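Local coordinates for SusD superfamily protein (Bacteroides thetaiotaomicron, PDB 3MCX) that is of unknown function but, as a SusD-family outer-membrane protein, probably binds glycans or similar nutrients at the cell surface for import, at residues Q178-S181 and D182-A186; A225-V228 and I229-G233; S254-L257 and F258-Y261; L356-V359 and Y360-A364. All coordinates share one frame; numbering follows the deposited sequence.

Interaction 1 (Q178-S181 and D182-A186); sequences QVVS and DMSNA
Gln178 and Asp182 meet one turn apart on the α-helix 172-186, in the largely helical SusD-family fold. Asp182 N donates to Gln178 O over 2.9 Å, while the side chains add a second link outside the helix backbone: Gln178 NE2 donates to Asp182 OD1 over 2.8 Å, with a bent N-H...O angle of 137°. The acceptor lies in the Gln178 amide plane, whereas the amide nitrogen approaches from above the carboxylate plane. Gln178 makes this reach with a chain bent at chi2 (65°). The other carboxylate oxygen, OD2, forms a salt bridge with Arg129 of helix 115-140, so both oxygens of the buried Asp182 are satisfied and its negative charge is probably well compensated. On another side of the helix, Val179 CG1 lies 3.9 Å from CE of the selenomethionine at Met183; the two side chains lie side by side and both touch helix 201-214, Val179 at Val211 and Met183 at Leu208. Farther along, Val180 O is gripped twice by one residue. Ser184 N reaches it over 2.9 Å, the routine helix bond, and Ser184 OG approaches from the opposite face of the carbonyl plane, donating to Val180 O over 2.7 Å.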
ATOM      1  N   GLN A 178      17.555  -1.602   6.876  1.00  6.21           N
ATOM      2  CA  GLN A 178      17.811  -0.288   6.240  1.00  6.47           C
ATOM      3  C   GLN A 178      16.549   0.574   6.202  1.00  6.56           C
ATOM      4  O   GLN A 178      16.654   1.799   6.429  1.00  6.95           O
ATOM      5  CB  GLN A 178      18.393  -0.477   4.836  1.00  6.83           C
ATOM      6  CG  GLN A 178      18.855   0.801   4.176  1.00  7.02           C
ATOM      7  CD  GLN A 178      20.003   1.435   4.896  1.00  8.28           C
ATOM      8  OE1 GLN A 178      21.060   0.819   5.082  1.00  9.55           O
ATOM      9  NE2 GLN A 178      19.825   2.692   5.303  1.00 11.67           N
ATOM     10  N   VAL A 179      15.389  -0.063   5.964  1.00  6.10           N
ATOM     11  CA  VAL A 179      14.134   0.656   5.981  1.00  6.86           C
ATOM     12  C   VAL A 179      13.898   1.307   7.338  1.00  6.88           C
ATOM     13  O   VAL A 179      13.590   2.502   7.441  1.00  6.61           O
ATOM     14  CB  VAL A 179      12.975  -0.273   5.687  1.00  6.72           C
ATOM     15  CG1 VAL A 179      11.620   0.442   5.934  1.00  7.52           C
ATOM     16  CG2 VAL A 179      13.088  -0.828   4.235  1.00  7.47           C
ATOM     17  N   VAL A 180      14.023   0.487   8.382  1.00  7.40           N
ATOM     18  CA  VAL A 180      13.830   0.944   9.758  1.00  7.21           C
ATOM     19  C   VAL A 180      14.823   2.046  10.121  1.00  7.33           C
ATOM     20  O   VAL A 180      14.449   3.061  10.717  1.00  8.26           O
ATOM     21  CB  VAL A 180      13.907  -0.243  10.750  1.00  7.68           C
ATOM     22  CG1 VAL A 180      13.944   0.257  12.209  1.00  7.06           C
ATOM     23  CG2 VAL A 180      12.667  -1.196  10.537  1.00  7.53           C
ATOM     24  N   SER A 181      16.074   1.878   9.740  1.00  6.73           N
ATOM     25  CA  SER A 181      17.082   2.894   9.988  0.50  6.72           C
ATOM     26  C   SER A 181      16.706   4.243   9.342  1.00  6.71           C
ATOM     27  O   SER A 181      16.770   5.312   9.982  1.00  6.83           O
ATOM     28  CB  SER A 181      18.423   2.412   9.434  0.50  6.79           C
ATOM     29  OG  SER A 181      19.465   3.344   9.652  0.50  8.27           O
ATOM     30  N   ASP A 182      16.362   4.205   8.067  1.00  6.89           N
ATOM     31  CA  ASP A 182      16.025   5.437   7.339  1.00  7.13           C
ATOM     32  C   ASP A 182      14.840   6.155   7.969  1.00  7.72           C
ATOM     33  O   ASP A 182      14.881   7.353   8.210  1.00  7.71           O
ATOM     34  CB  ASP A 182      15.736   5.147   5.878  1.00  7.14           C
ATOM     35  CG  ASP A 182      16.986   4.802   5.074  1.00  7.70           C
ATOM     36  OD1 ASP A 182      18.098   4.892   5.601  1.00  9.92           O
ATOM     37  OD2 ASP A 182      16.813   4.476   3.868  1.00  8.74           O
HETATM   38  N   MSE A 183      13.790   5.420   8.272  1.00  7.48           N
HETATM   39  CA  MSE A 183      12.591   6.069   8.807  1.00  7.71           C
HETATM   40  C   MSE A 183      12.842   6.569  10.215  1.00  7.69           C
HETATM   41  O   MSE A 183      12.389   7.678  10.563  1.00  8.97           O
HETATM   42  CB  MSE A 183      11.413   5.129   8.783  1.00  7.20           C
HETATM   43  CG  MSE A 183      10.992   4.641   7.412  1.00  8.49           C
HETATM   44 SE   MSE A 183       9.291   3.702   7.533  0.75  7.39          SE
HETATM   45  CE  MSE A 183       9.077   3.382   5.650  1.00  8.36           C
ATOM     46  N   SER A 184      13.561   5.788  11.019  1.00  7.41           N
ATOM     47  CA  SER A 184      13.847   6.168  12.400  1.00  7.90           C
ATOM     48  C   SER A 184      14.790   7.368  12.485  1.00  7.68           C
ATOM     49  O   SER A 184      14.592   8.281  13.310  1.00  7.72           O
ATOM     50  CB  SER A 184      14.466   4.977  13.157  1.00  8.15           C
ATOM     51  OG  SER A 184      13.564   3.867  13.146  1.00 11.07           O
ATOM     52  N   ASN A 185      15.835   7.354  11.664  1.00  6.90           N
ATOM     53  CA  ASN A 185      16.820   8.442  11.628  1.00  7.18           C
ATOM     54  C   ASN A 185      16.194   9.746  11.115  1.00  7.28           C
ATOM     55  O   ASN A 185      16.675  10.829  11.467  1.00  7.58           O
ATOM     56  CB  ASN A 185      18.042   8.066  10.791  1.00  7.62           C
ATOM     57  CG  ASN A 185      18.923   7.022  11.464  1.00 10.87           C
ATOM     58  OD1 ASN A 185      19.013   6.990  12.682  1.00 16.69           O
ATOM     59  ND2 ASN A 185      19.623   6.206  10.666  1.00 13.44           N
ATOM     60  N   ALA A 186      15.135   9.630  10.327  1.00  6.93           N
ATOM     61  CA  ALA A 186      14.389  10.786   9.827  1.00  7.79           C
ATOM     62  C   ALA A 186      13.570  11.506  10.894  1.00  7.97           C
ATOM     63  O   ALA A 186      13.370  12.704  10.811  1.00  7.24           O
ATOM     64  CB  ALA A 186      13.445  10.346   8.706  1.00  7.08           C
TER

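Interaction 2 (A225-V228 and I229-G233); sequences ATDV and IKNNG
The side chain of Asn231 crosses that of Asp227 at about a right angle, amide and carboxylate planes 66° apart, near the C-terminal end of the α-helix 218-231. Asn231 ND2 donates to Asp227 OD1 over 2.9 Å, and the bond is almost straight at 176°; the oxygen lies in the amide plane, while the nitrogen meets its anti side, somewhat out of the carboxylate plane. CG of Asp227 is anti to its own backbone N (chi1 -174°), which brings OD1 within reach of Asn231. Its OD2 accepts from Tyr201 OH and Gln205 NE2 of helix 201-214, tying two helices together. Replacing Asp227 by an alanine is likely to leave Asn231 ND2 without its mate and deprive Tyr201 and Gln205 of a shared acceptor. Beside this pair, in the conformer described, the aliphatic part of Lys230 runs along Thr226, CE lying 4.0 Å from Thr226 CB, before NZ forms a salt bridge with Glu376. Near the end of the helix the bond from Asn232 N to Val228 O is weak, and Gly233 is the first residue to leave helical angles, with positive phi. The side chain of Asn232 bonds the same carbonyl, ND2 donating to Val228 O over 2.8 Å.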
ATOM      1  N   ALA A 225       2.600   2.766  16.536  1.00  7.12           N
ATOM      2  CA  ALA A 225       1.182   3.031  16.272  1.00  6.63           C
ATOM      3  C   ALA A 225       0.586   3.832  17.418  1.00  7.04           C
ATOM      4  O   ALA A 225      -0.121   4.797  17.191  1.00  7.11           O
ATOM      5  CB  ALA A 225       0.404   1.717  16.050  1.00  7.17           C
ATOM      6  N   THR A 226       0.870   3.454  18.662  1.00  6.72           N
ATOM      7  CA  THR A 226       0.279   4.179  19.803  1.00  7.32           C
ATOM      8  C   THR A 226       0.844   5.579  19.983  1.00  7.17           C
ATOM      9  O   THR A 226       0.161   6.457  20.514  1.00  7.64           O
ATOM     10  CB  THR A 226       0.315   3.380  21.132  1.00  7.46           C
ATOM     11  OG1 THR A 226       1.653   3.007  21.457  1.00  8.90           O
ATOM     12  CG2 THR A 226      -0.584   2.138  21.062  1.00  9.93           C
ATOM     13  N   ASP A 227       2.079   5.811  19.556  1.00  7.31           N
ATOM     14  CA  ASP A 227       2.590   7.177  19.520  1.00  7.32           C
ATOM     15  C   ASP A 227       1.650   8.033  18.666  1.00  6.32           C
ATOM     16  O   ASP A 227       1.177   9.074  19.143  1.00  6.26           O
ATOM     17  CB  ASP A 227       4.010   7.193  18.964  1.00  7.75           C
ATOM     18  CG  ASP A 227       4.691   8.559  19.028  1.00  8.57           C
ATOM     19  OD1 ASP A 227       4.224   9.490  19.700  1.00 10.20           O
ATOM     20  OD2 ASP A 227       5.752   8.668  18.392  1.00  9.16           O
ATOM     21  N   VAL A 228       1.316   7.563  17.468  1.00  6.17           N
ATOM     22  CA  VAL A 228       0.398   8.319  16.600  1.00  6.86           C
ATOM     23  C   VAL A 228      -0.980   8.493  17.255  1.00  7.18           C
ATOM     24  O   VAL A 228      -1.535   9.592  17.297  1.00  8.37           O
ATOM     25  CB  VAL A 228       0.255   7.665  15.222  1.00  6.90           C
ATOM     26  CG1 VAL A 228      -0.766   8.466  14.355  1.00  6.98           C
ATOM     27  CG2 VAL A 228       1.651   7.549  14.542  1.00  7.40           C
ATOM     28  N   ILE A 229      -1.538   7.393  17.763  1.00  7.62           N
ATOM     29  CA  ILE A 229      -2.886   7.385  18.330  1.00  7.35           C
ATOM     30  C   ILE A 229      -2.988   8.319  19.524  1.00  6.82           C
ATOM     31  O   ILE A 229      -3.920   9.131  19.601  1.00  8.02           O
ATOM     32  CB  ILE A 229      -3.271   5.969  18.744  1.00  6.69           C
ATOM     33  CG1 ILE A 229      -3.442   5.076  17.523  1.00  7.84           C
ATOM     34  CG2 ILE A 229      -4.593   5.962  19.608  1.00  6.38           C
ATOM     35  CD1 ILE A 229      -3.457   3.576  17.863  1.00  8.25           C
ATOM     36  N   LYS A 230      -2.024   8.223  20.440  1.00  7.21           N
ATOM     37  CA  LYS A 230      -2.086   8.941  21.719  0.50  7.22           C
ATOM     38  C   LYS A 230      -1.592  10.381  21.653  1.00  7.62           C
ATOM     39  O   LYS A 230      -2.067  11.234  22.405  1.00  7.64           O
ATOM     40  CB  LYS A 230      -1.261   8.212  22.793  0.50  7.45           C
ATOM     41  CG  LYS A 230      -1.841   6.876  23.254  0.50  7.28           C
ATOM     42  CD  LYS A 230      -0.787   6.022  23.971  0.50  6.91           C
ATOM     43  CE  LYS A 230      -1.351   4.707  24.509  0.50  6.31           C
ATOM     44  NZ  LYS A 230      -2.524   4.887  25.420  0.50  4.78           N
ATOM     45  N   ASN A 231      -0.612  10.642  20.785  1.00  6.95           N
ATOM     46  CA  ASN A 231       0.131  11.893  20.871  1.00  7.94           C
ATOM     47  C   ASN A 231       0.000  12.867  19.719  1.00  7.59           C
ATOM     48  O   ASN A 231       0.616  13.942  19.753  1.00  8.01           O
ATOM     49  CB  ASN A 231       1.613  11.553  21.069  1.00  7.73           C
ATOM     50  CG  ASN A 231       1.866  10.721  22.318  1.00  9.22           C
ATOM     51  OD1 ASN A 231       1.237  10.933  23.366  1.00 10.72           O
ATOM     52  ND2 ASN A 231       2.794   9.759  22.210  1.00  8.03           N
ATOM     53  N   ASN A 232      -0.820  12.555  18.721  1.00  7.63           N
ATOM     54  CA  ASN A 232      -0.866  13.423  17.540  1.00  7.85           C
ATOM     55  C   ASN A 232      -1.421  14.830  17.814  1.00  8.29           C
ATOM     56  O   ASN A 232      -1.257  15.732  16.982  1.00  8.39           O
ATOM     57  CB  ASN A 232      -1.567  12.721  16.370  1.00  7.51           C
ATOM     58  CG  ASN A 232      -3.059  12.644  16.533  1.00  8.96           C
ATOM     59  OD1 ASN A 232      -3.777  13.656  16.363  1.00  9.43           O
ATOM     60  ND2 ASN A 232      -3.562  11.431  16.819  1.00  9.49           N
ATOM     61  N   GLY A 233      -2.080  15.010  18.957  1.00  8.48           N
ATOM     62  CA  GLY A 233      -2.511  16.337  19.391  1.00  8.99           C
ATOM     63  C   GLY A 233      -3.767  16.861  18.704  1.00 10.12           C
ATOM     64  O   GLY A 233      -3.894  18.075  18.489  1.00 11.22           O
TER

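Interaction 3 (S254-L257 and F258-Y261); sequences SESL and FELY
Phe258 follows Leu257 at a classic beta bulge in strand 256-260, where both residues face Ile354 of the antiparallel strand 351-355. Leu257 has a nearly helical backbone (phi -99°, psi -37°), and Phe258 returns to extended values, so the chain turns a corner between them. As neighbours in the chain, the two meet only through their CB and backbone atoms. Beyond these first carbons the two apolar groups part. Leu257 packs on Trp202 and Ala206 of helix 201-214, and Phe258 reaches Ala203 of the same helix as well as Ile353, so the bulge presents two successive hydrophobic side chains to one helix.

The extra residue also brings Ser256 and Glu259, three positions apart, onto a common side, where both touch Cys352. There the corner is spanned by one side-chain bond between buried polar groups. Ser256 is modelled in two conformers; in the one described, OG is swung away from the backbone N (chi1 -178°) and donates to the carboxylate. Glu259 extends its chain to meet it, while its OE2 accepts from Phe252 N and Asn350 ND2, which probably offsets the cost of burying the acid. The hydroxyl comes from above the carboxylate plane, Ser256 OG lying 2.7 Å from Glu259 OE1.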
ATOM      1  N   SER A 254      -9.636  13.876   7.522  1.00  7.52           N
ATOM      2  CA  SER A 254      -9.091  13.853   8.873  1.00  7.10           C
ATOM      3  C   SER A 254      -8.298  12.609   9.266  1.00  7.09           C
ATOM      4  O   SER A 254      -7.536  12.676  10.228  1.00  7.92           O
ATOM      5  CB  SER A 254     -10.203  14.097   9.905  1.00  7.95           C
ATOM      6  OG  SER A 254     -11.097  12.997   9.974  1.00  9.11           O
ATOM      7  N   GLU A 255      -8.457  11.499   8.560  1.00  7.19           N
ATOM      8  CA  GLU A 255      -7.661  10.331   8.875  1.00  7.05           C
ATOM      9  C   GLU A 255      -6.349  10.293   8.110  1.00  8.06           C
ATOM     10  O   GLU A 255      -5.460   9.521   8.453  1.00  7.60           O
ATOM     11  CB  GLU A 255      -8.419   9.036   8.557  1.00  7.42           C
ATOM     12  CG  GLU A 255      -9.591   8.704   9.475  1.00  7.20           C
ATOM     13  CD  GLU A 255      -9.978   7.215   9.446  1.00  7.27           C
ATOM     14  OE1 GLU A 255      -9.201   6.355   8.924  1.00  7.40           O
ATOM     15  OE2 GLU A 255     -11.078   6.923   9.960  1.00  6.80           O
ATOM     16  N   SER A 256      -6.235  11.070   7.031  1.00  8.04           N
ATOM     17  CA  SER A 256      -5.099  10.941   6.115  0.70  8.05           C
ATOM     18  C   SER A 256      -3.801  11.401   6.751  1.00  8.43           C
ATOM     19  O   SER A 256      -3.717  12.564   7.176  1.00  9.10           O
ATOM     20  CB  SER A 256      -5.358  11.792   4.873  0.70  8.62           C
ATOM     21  OG  SER A 256      -4.287  11.629   3.975  0.70  8.05           O
ATOM     22  N   LEU A 257      -2.810  10.515   6.834  1.00  7.50           N
ATOM     23  CA  LEU A 257      -1.537  10.870   7.467  1.00  8.11           C
ATOM     24  C   LEU A 257      -0.469  11.242   6.437  1.00  9.20           C
ATOM     25  O   LEU A 257       0.348  12.124   6.684  1.00 11.32           O
ATOM     26  CB  LEU A 257      -1.068   9.736   8.360  1.00  8.22           C
ATOM     27  CG  LEU A 257      -1.933   9.468   9.591  1.00  8.16           C
ATOM     28  CD1 LEU A 257      -1.713   8.037  10.080  1.00  7.91           C
ATOM     29  CD2 LEU A 257      -1.592  10.425  10.707  1.00 10.93           C
ATOM     30  N   PHE A 258      -0.460  10.557   5.307  1.00  8.76           N
ATOM     31  CA  PHE A 258       0.408  10.904   4.166  1.00  8.75           C
ATOM     32  C   PHE A 258      -0.393  10.599   2.916  1.00  7.52           C
ATOM     33  O   PHE A 258      -0.863   9.499   2.727  1.00  8.65           O
ATOM     34  CB  PHE A 258       1.707  10.121   4.230  1.00  9.11           C
ATOM     35  CG  PHE A 258       2.621  10.260   3.014  1.00  8.03           C
ATOM     36  CD1 PHE A 258       2.756  11.462   2.330  1.00  9.35           C
ATOM     37  CD2 PHE A 258       3.373   9.182   2.602  1.00  9.77           C
ATOM     38  CE1 PHE A 258       3.619  11.555   1.224  1.00  8.76           C
ATOM     39  CE2 PHE A 258       4.251   9.295   1.485  1.00  9.07           C
ATOM     40  CZ  PHE A 258       4.333  10.467   0.806  1.00  9.13           C
ATOM     41  N   GLU A 259      -0.538  11.623   2.073  1.00  7.24           N
ATOM     42  CA  GLU A 259      -1.357  11.531   0.869  1.00  8.16           C
ATOM     43  C   GLU A 259      -0.720  12.407  -0.205  1.00  7.75           C
ATOM     44  O   GLU A 259      -0.398  13.564   0.047  1.00  8.63           O
ATOM     45  CB  GLU A 259      -2.770  11.993   1.214  1.00  8.79           C
ATOM     46  CG  GLU A 259      -3.730  12.170   0.059  1.00  9.25           C
ATOM     47  CD  GLU A 259      -5.095  12.609   0.596  1.00  8.94           C
ATOM     48  OE1 GLU A 259      -5.527  12.054   1.639  1.00 11.67           O
ATOM     49  OE2 GLU A 259      -5.728  13.521   0.041  1.00  7.33           O
ATOM     50  N   LEU A 260      -0.545  11.837  -1.396  1.00  7.49           N
ATOM     51  CA  LEU A 260       0.072  12.551  -2.516  1.00  7.10           C
ATOM     52  C   LEU A 260      -0.992  13.326  -3.268  1.00  8.30           C
ATOM     53  O   LEU A 260      -2.053  12.809  -3.584  1.00  7.51           O
ATOM     54  CB  LEU A 260       0.805  11.585  -3.442  1.00  7.63           C
ATOM     55  CG  LEU A 260       1.939  10.820  -2.770  1.00  7.30           C
ATOM     56  CD1 LEU A 260       2.324   9.612  -3.617  1.00  9.64           C
ATOM     57  CD2 LEU A 260       3.134  11.757  -2.520  1.00  9.83           C
ATOM     58  N   TYR A 261      -0.684  14.588  -3.553  1.00  6.70           N
ATOM     59  CA  TYR A 261      -1.608  15.515  -4.207  1.00  7.38           C
ATOM     60  C   TYR A 261      -1.586  15.296  -5.710  1.00  8.33           C
ATOM     61  O   TYR A 261      -0.500  15.298  -6.339  1.00  8.81           O
ATOM     62  CB  TYR A 261      -1.189  16.937  -3.887  1.00  7.88           C
ATOM     63  CG  TYR A 261      -2.073  18.015  -4.450  1.00  6.82           C
ATOM     64  CD1 TYR A 261      -3.416  18.069  -4.140  1.00  7.07           C
ATOM     65  CD2 TYR A 261      -1.561  19.004  -5.307  1.00  8.18           C
ATOM     66  CE1 TYR A 261      -4.220  19.066  -4.657  1.00  6.36           C
ATOM     67  CE2 TYR A 261      -2.361  20.017  -5.817  1.00 10.12           C
ATOM     68  CZ  TYR A 261      -3.691  20.045  -5.487  1.00  7.92           C
ATOM     69  OH  TYR A 261      -4.489  21.058  -5.994  1.00  9.86           O
TER

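Interaction 4 (L356-V359 and Y360-A364); sequences LSEV and YLNAA
Leu356 O accepts from Tyr360 N over 3.1 Å, nearly along the C=O axis, in the first of four successive i to i+4 bonds that open the α-helix 356-370. The series runs on through Leu361, Asn362 and Ala363, whose nitrogens reach the carbonyls of Ser357, Glu358 and Val359. Among the side chains, Leu356 meets the Tyr360 ring at one corner: CG lies 3.6 Å from Tyr360 CE1, and Leu356 O sits at the ring edge, 3.4 Å from CD1. The tyrosine side chain also touches Ile229 of helix 218-231 and Asp383 of helix 374-385. One turn of the polar flank pairs Glu358 with Asn362, their carboxylate and amide planes 81° apart. A water bridges them, donating to Glu358 OE2 and to Asn362 OD1, each over 2.7 Å. Glu358 OE1 forms a salt bridge with Arg210, while Arg410 donates to Asn362 OD1 and Asn362 ND2 bonds Ser209 OG. An alanine replacing Asn362 is likely to cost the bridging water one of its two acceptors and leave Arg410 and Ser209 each short of a partner. The chemistry implies a helix face on which buried polar groups are paid for by water and by neighbouring helices, beside leucine carbons packed on the tyrosine ring.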
ATOM      1  N   LEU A 356      -5.292   6.932   9.464  1.00  7.61           N
ATOM      2  CA  LEU A 356      -5.385   6.620  10.871  1.00  7.15           C
ATOM      3  C   LEU A 356      -6.058   5.263  11.135  1.00  7.41           C
ATOM      4  O   LEU A 356      -5.676   4.590  12.084  1.00  6.75           O
ATOM      5  CB  LEU A 356      -6.106   7.756  11.589  1.00  7.00           C
ATOM      6  CG  LEU A 356      -6.015   7.826  13.106  1.00  7.05           C
ATOM      7  CD1 LEU A 356      -4.543   7.898  13.582  1.00  6.81           C
ATOM      8  CD2 LEU A 356      -6.857   8.970  13.678  1.00  7.17           C
ATOM      9  N   SER A 357      -7.087   4.877  10.372  1.00  7.09           N
ATOM     10  CA  SER A 357      -7.737   3.579  10.645  1.00  7.24           C
ATOM     11  C   SER A 357      -6.715   2.429  10.597  1.00  7.37           C
ATOM     12  O   SER A 357      -6.800   1.488  11.415  1.00  7.90           O
ATOM     13  CB  SER A 357      -8.876   3.257   9.669  1.00  7.19           C
ATOM     14  OG  SER A 357     -10.044   4.011   9.936  1.00  8.52           O
ATOM     15  N   GLU A 358      -5.758   2.494   9.662  1.00  7.89           N
ATOM     16  CA  GLU A 358      -4.762   1.421   9.566  1.00  7.71           C
ATOM     17  C   GLU A 358      -3.922   1.395  10.830  1.00  7.42           C
ATOM     18  O   GLU A 358      -3.548   0.324  11.308  1.00  7.79           O
ATOM     19  CB  GLU A 358      -3.854   1.557   8.340  1.00  7.84           C
ATOM     20  CG  GLU A 358      -2.800   0.475   8.297  1.00  8.71           C
ATOM     21  CD  GLU A 358      -1.798   0.620   7.176  1.00  9.81           C
ATOM     22  OE1 GLU A 358      -2.105   1.317   6.203  1.00  9.04           O
ATOM     23  OE2 GLU A 358      -0.691   0.056   7.282  1.00 10.19           O
ATOM     24  N   VAL A 359      -3.612   2.573  11.343  1.00  7.42           N
ATOM     25  CA  VAL A 359      -2.761   2.695  12.528  1.00  7.45           C
ATOM     26  C   VAL A 359      -3.457   2.051  13.737  1.00  7.23           C
ATOM     27  O   VAL A 359      -2.835   1.316  14.495  1.00  7.01           O
ATOM     28  CB  VAL A 359      -2.368   4.170  12.814  1.00  7.36           C
ATOM     29  CG1 VAL A 359      -1.583   4.268  14.106  1.00  7.79           C
ATOM     30  CG2 VAL A 359      -1.567   4.761  11.647  1.00  8.18           C
ATOM     31  N   TYR A 360      -4.748   2.322  13.923  1.00  6.83           N
ATOM     32  CA  TYR A 360      -5.514   1.679  14.995  1.00  6.71           C
ATOM     33  C   TYR A 360      -5.532   0.151  14.819  1.00  7.10           C
ATOM     34  O   TYR A 360      -5.388  -0.577  15.798  1.00  7.26           O
ATOM     35  CB  TYR A 360      -6.952   2.233  15.055  1.00  6.54           C
ATOM     36  CG  TYR A 360      -7.134   3.519  15.829  1.00  6.72           C
ATOM     37  CD1 TYR A 360      -6.653   4.741  15.357  1.00  5.93           C
ATOM     38  CD2 TYR A 360      -7.784   3.503  17.051  1.00  7.58           C
ATOM     39  CE1 TYR A 360      -6.830   5.898  16.092  1.00  6.38           C
ATOM     40  CE2 TYR A 360      -7.979   4.653  17.790  1.00  6.92           C
ATOM     41  CZ  TYR A 360      -7.477   5.853  17.319  1.00  5.59           C
ATOM     42  OH  TYR A 360      -7.675   6.990  18.113  1.00  7.45           O
ATOM     43  N   LEU A 361      -5.728  -0.314  13.596  1.00  6.83           N
ATOM     44  CA  LEU A 361      -5.767  -1.753  13.300  1.00  7.91           C
ATOM     45  C   LEU A 361      -4.399  -2.416  13.524  1.00  7.53           C
ATOM     46  O   LEU A 361      -4.322  -3.513  14.069  1.00  8.13           O
ATOM     47  CB  LEU A 361      -6.346  -2.003  11.894  1.00  7.16           C
ATOM     48  CG  LEU A 361      -7.844  -1.684  11.788  1.00  8.12           C
ATOM     49  CD1 LEU A 361      -8.223  -1.445  10.321  1.00  8.74           C
ATOM     50  CD2 LEU A 361      -8.719  -2.767  12.521  1.00  9.45           C
ATOM     51  N   ASN A 362      -3.341  -1.712  13.154  1.00  7.27           N
ATOM     52  CA  ASN A 362      -1.959  -2.163  13.414  1.00  6.77           C
ATOM     53  C   ASN A 362      -1.725  -2.304  14.894  1.00  6.90           C
ATOM     54  O   ASN A 362      -1.147  -3.288  15.344  1.00  6.87           O
ATOM     55  CB  ASN A 362      -0.930  -1.174  12.835  1.00  7.09           C
ATOM     56  CG  ASN A 362      -0.838  -1.213  11.319  1.00  7.62           C
ATOM     57  OD1 ASN A 362      -1.434  -2.062  10.661  1.00  8.21           O
ATOM     58  ND2 ASN A 362      -0.066  -0.250  10.739  1.00  7.86           N
ATOM     59  N   ALA A 363      -2.164  -1.319  15.681  1.00  6.71           N
ATOM     60  CA  ALA A 363      -2.059  -1.442  17.140  1.00  6.78           C
ATOM     61  C   ALA A 363      -2.851  -2.637  17.684  1.00  6.62           C
ATOM     62  O   ALA A 363      -2.376  -3.353  18.565  1.00  6.39           O
ATOM     63  CB  ALA A 363      -2.501  -0.116  17.841  1.00  6.77           C
ATOM     64  N   ALA A 364      -4.078  -2.815  17.207  1.00  6.75           N
ATOM     65  CA  ALA A 364      -4.896  -3.907  17.694  1.00  6.64           C
ATOM     66  C   ALA A 364      -4.228  -5.263  17.424  1.00  6.41           C
ATOM     67  O   ALA A 364      -4.155  -6.093  18.335  1.00  5.88           O
ATOM     68  CB  ALA A 364      -6.279  -3.865  17.078  1.00  7.36           C
TER
HETATM   69  O   HOH W   1      -0.620  -2.478   8.079  1.00  9.39           O

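How the interactions relate
Interactions 3 and 4 are buried, whereas interactions 1 and 2 each have a solvent-facing flank. Interaction 1 stands apart, its nearest atoms about 9 Å from any other, yet helix 201-214 contacts all four. The other three touch: Ile229 CD1 of 225-233 meets Ala363 CB of interaction 4 at 3.8 Å, and Val228 packs on Leu257. Strand and helix join where Glu255 OE1 lies 2.7 Å from Ser357 OG. The chemistry follows the setting. In the helical contacts side chains supplement the backbone ladder, directly in interactions 1 and 2 and through a water in interaction 4; at the bulge, a lone hydroxyl-carboxylate bond spans the corner instead.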